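Local coordinates for alcohol dehydrogenase superfamily protein (Novosphingobium aromaticivorans, PDB 3GAZ), which is probably an NADP-dependent oxidoreductase of the medium-chain dehydrogenase/reductase superfamily, although its substrate is not established, at residues A[8-13]-A[23-28]. Sequence-based numbering, arbitrary orientation.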
loop_
_atom_site.group_PDB
_atom_site.type_symbol
_atom_site.label_atom_id
_atom_site.label_comp_id
_atom_site.label_asym_id
_atom_site.label_seq_id
_atom_site.Cartn_x
_atom_site.Cartn_y
_atom_site.Cartn_z
HETATM N N MSE A 8 7.538 3.739 20.279
HETATM C CA MSE A 8 6.925 5.036 20.027
HETATM C C MSE A 8 5.433 4.910 20.298
HETATM O O MSE A 8 4.901 3.801 20.370
HETATM C CB MSE A 8 7.141 5.488 18.568
HETATM C CG MSE A 8 6.339 4.714 17.507
HETATM SE SE MSE A 8 6.293 5.525 15.846
HETATM C CE MSE A 8 5.377 4.270 14.888
ATOM N N ILE A 9 4.765 6.047 20.462
ATOM C CA ILE A 9 3.328 6.059 20.682
ATOM C C ILE A 9 2.690 6.421 19.342
ATOM O O ILE A 9 3.161 7.323 18.647
ATOM C CB ILE A 9 2.904 7.132 21.719
ATOM C CG1 ILE A 9 3.453 6.777 23.103
ATOM C CG2 ILE A 9 1.378 7.244 21.765
ATOM C CD1 ILE A 9 2.943 5.461 23.647
ATOM N N ALA A 10 1.627 5.717 18.981
ATOM C CA ALA A 10 0.929 5.990 17.736
ATOM C C ALA A 10 -0.550 5.701 17.922
ATOM O O ALA A 10 -0.938 4.907 18.783
ATOM C CB ALA A 10 1.493 5.123 16.607
ATOM N N ALA A 11 -1.374 6.359 17.119
ATOM C CA ALA A 11 -2.811 6.151 17.175
ATOM C C ALA A 11 -3.133 5.181 16.049
ATOM O O ALA A 11 -2.779 5.413 14.889
ATOM C CB ALA A 11 -3.547 7.466 16.974
ATOM N N VAL A 12 -3.796 4.088 16.394
ATOM C CA VAL A 12 -4.145 3.085 15.408
ATOM C C VAL A 12 -5.646 2.900 15.281
ATOM O O VAL A 12 -6.350 2.792 16.286
ATOM C CB VAL A 12 -3.530 1.710 15.776
ATOM C CG1 VAL A 12 -3.875 0.680 14.706
ATOM C CG2 VAL A 12 -2.028 1.833 15.940
ATOM N N VAL A 13 -6.139 2.882 14.045
ATOM C CA VAL A 13 -7.548 2.637 13.806
ATOM C C VAL A 13 -7.540 1.141 13.519
ATOM O O VAL A 13 -6.977 0.695 12.517
ATOM C CB VAL A 13 -8.081 3.425 12.590
ATOM C CG1 VAL A 13 -9.523 3.038 12.316
ATOM C CG2 VAL A 13 -7.996 4.919 12.867
ATOM N N ARG A 23 -1.308 3.267 20.996
ATOM C CA ARG A 23 -0.543 2.035 21.196
ATOM C C ARG A 23 0.962 2.307 21.261
ATOM O O ARG A 23 1.450 3.249 20.635
ATOM C CB ARG A 23 -0.798 1.076 20.024
ATOM C CG ARG A 23 -2.217 0.536 19.895
ATOM C CD ARG A 23 -2.510 -0.449 21.008
ATOM N NE ARG A 23 -1.426 -1.419 21.176
ATOM C CZ ARG A 23 -1.061 -2.310 20.258
ATOM N NH1 ARG A 23 -1.694 -2.368 19.091
ATOM N NH2 ARG A 23 -0.054 -3.141 20.503
ATOM N N LYS A 24 1.694 1.490 22.018
ATOM C CA LYS A 24 3.146 1.636 22.074
ATOM C C LYS A 24 3.649 0.578 21.098
ATOM O O LYS A 24 3.471 -0.617 21.325
ATOM C CB LYS A 24 3.697 1.360 23.477
ATOM C CG LYS A 24 5.227 1.428 23.547
ATOM C CD LYS A 24 5.753 1.385 24.977
ATOM C CE LYS A 24 5.522 0.035 25.641
ATOM N NZ LYS A 24 5.991 0.034 27.063
ATOM N N LEU A 25 4.261 1.024 20.006
ATOM C CA LEU A 25 4.748 0.117 18.969
ATOM C C LEU A 25 6.225 0.303 18.686
ATOM O O LEU A 25 6.849 1.257 19.148
ATOM C CB LEU A 25 3.976 0.360 17.667
ATOM C CG LEU A 25 2.451 0.398 17.760
ATOM C CD1 LEU A 25 1.864 0.915 16.454
ATOM C CD2 LEU A 25 1.931 -0.993 18.086
ATOM N N ALA A 26 6.776 -0.614 17.900
ATOM C CA ALA A 26 8.180 -0.541 17.527
ATOM C C ALA A 26 8.423 0.775 16.797
ATOM O O ALA A 26 7.626 1.186 15.949
ATOM C CB ALA A 26 8.539 -1.713 16.624
ATOM N N ARG A 27 9.513 1.448 17.140
ATOM C CA ARG A 27 9.846 2.704 16.486
ATOM C C ARG A 27 10.473 2.360 15.137
ATOM O O ARG A 27 11.375 1.533 15.062
ATOM C CB ARG A 27 10.837 3.506 17.331
ATOM C CG ARG A 27 11.129 4.885 16.768
ATOM C CD ARG A 27 12.144 5.632 17.617
ATOM N NE ARG A 27 11.668 5.823 18.983
ATOM C CZ ARG A 27 12.285 6.569 19.895
ATOM N NH1 ARG A 27 13.414 7.199 19.589
ATOM N NH2 ARG A 27 11.768 6.691 21.110
ATOM N N PRO A 28 9.991 2.986 14.052
ATOM C CA PRO A 28 10.519 2.732 12.710
ATOM C C PRO A 28 12.002 3.051 12.607
ATOM O O PRO A 28 12.521 3.902 13.333
ATOM C CB PRO A 28 9.685 3.657 11.829
ATOM C CG PRO A 28 8.398 3.746 12.564
ATOM C CD PRO A 28 8.847 3.908 13.989
#
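M8, a selenomethionine, pairs with L25, and A10 with R23, as the two hydrogen-bonded pairs of an antiparallel β-hairpin ladder. Each pair exchanges two backbone bonds: M8 N donates to L25 O at 2.8 Å, L25 N returns to M8 O, and A10 N to R23 O is matched by R23 N to A10 O at 2.8 Å. Between them sits the non-hydrogen-bonded pair I9 and K24. The M8 and R23 carbonyls each take a further CA-H...O contact from this pair, K24 CA lying 3.3 Å from M8 O and I9 CA 3.4 Å from R23 O. The N-to-C directions of the short segments 8-13 and 23-26 differ by 119°, consistent with strong twisting or coiling of the hairpin.

M8, L25, A10 and R23 share one face. With chi1 at 71°, M8 CG stands between its backbone N and carbonyl carbon, and the extended chain beyond runs out to P28, crossing its ring at about a right angle with SE 3.5 Å from P28 CD. Farther along the face, L25 CD1 lies 4.2 Å from A10 CB and 4.0 Å from V12 CG2. Bends at chi2 and chi3 bring the R23 guanidinium alongside L25, whose CD2 sits 3.6 Å above its plane, offset toward the rim. On the reverse face, I9 CD1 rests against K24 CB.

Around this layer, F108 packs on M8 and R27, A110 on P28, and Q107, just before strand 108-112, hydrogen-bonds to I9, joining the hairpin to what is probably the GroES-like domain. R23 NH2 forms a salt bridge to OE1 of E188 of the second subunit. The chemistry thus divides: backbone amides set the register, the M8-P28 contact carries side-chain packing beyond L25, the last paired residue, and the intersubunit salt bridge probably offsets part of the R23 charge.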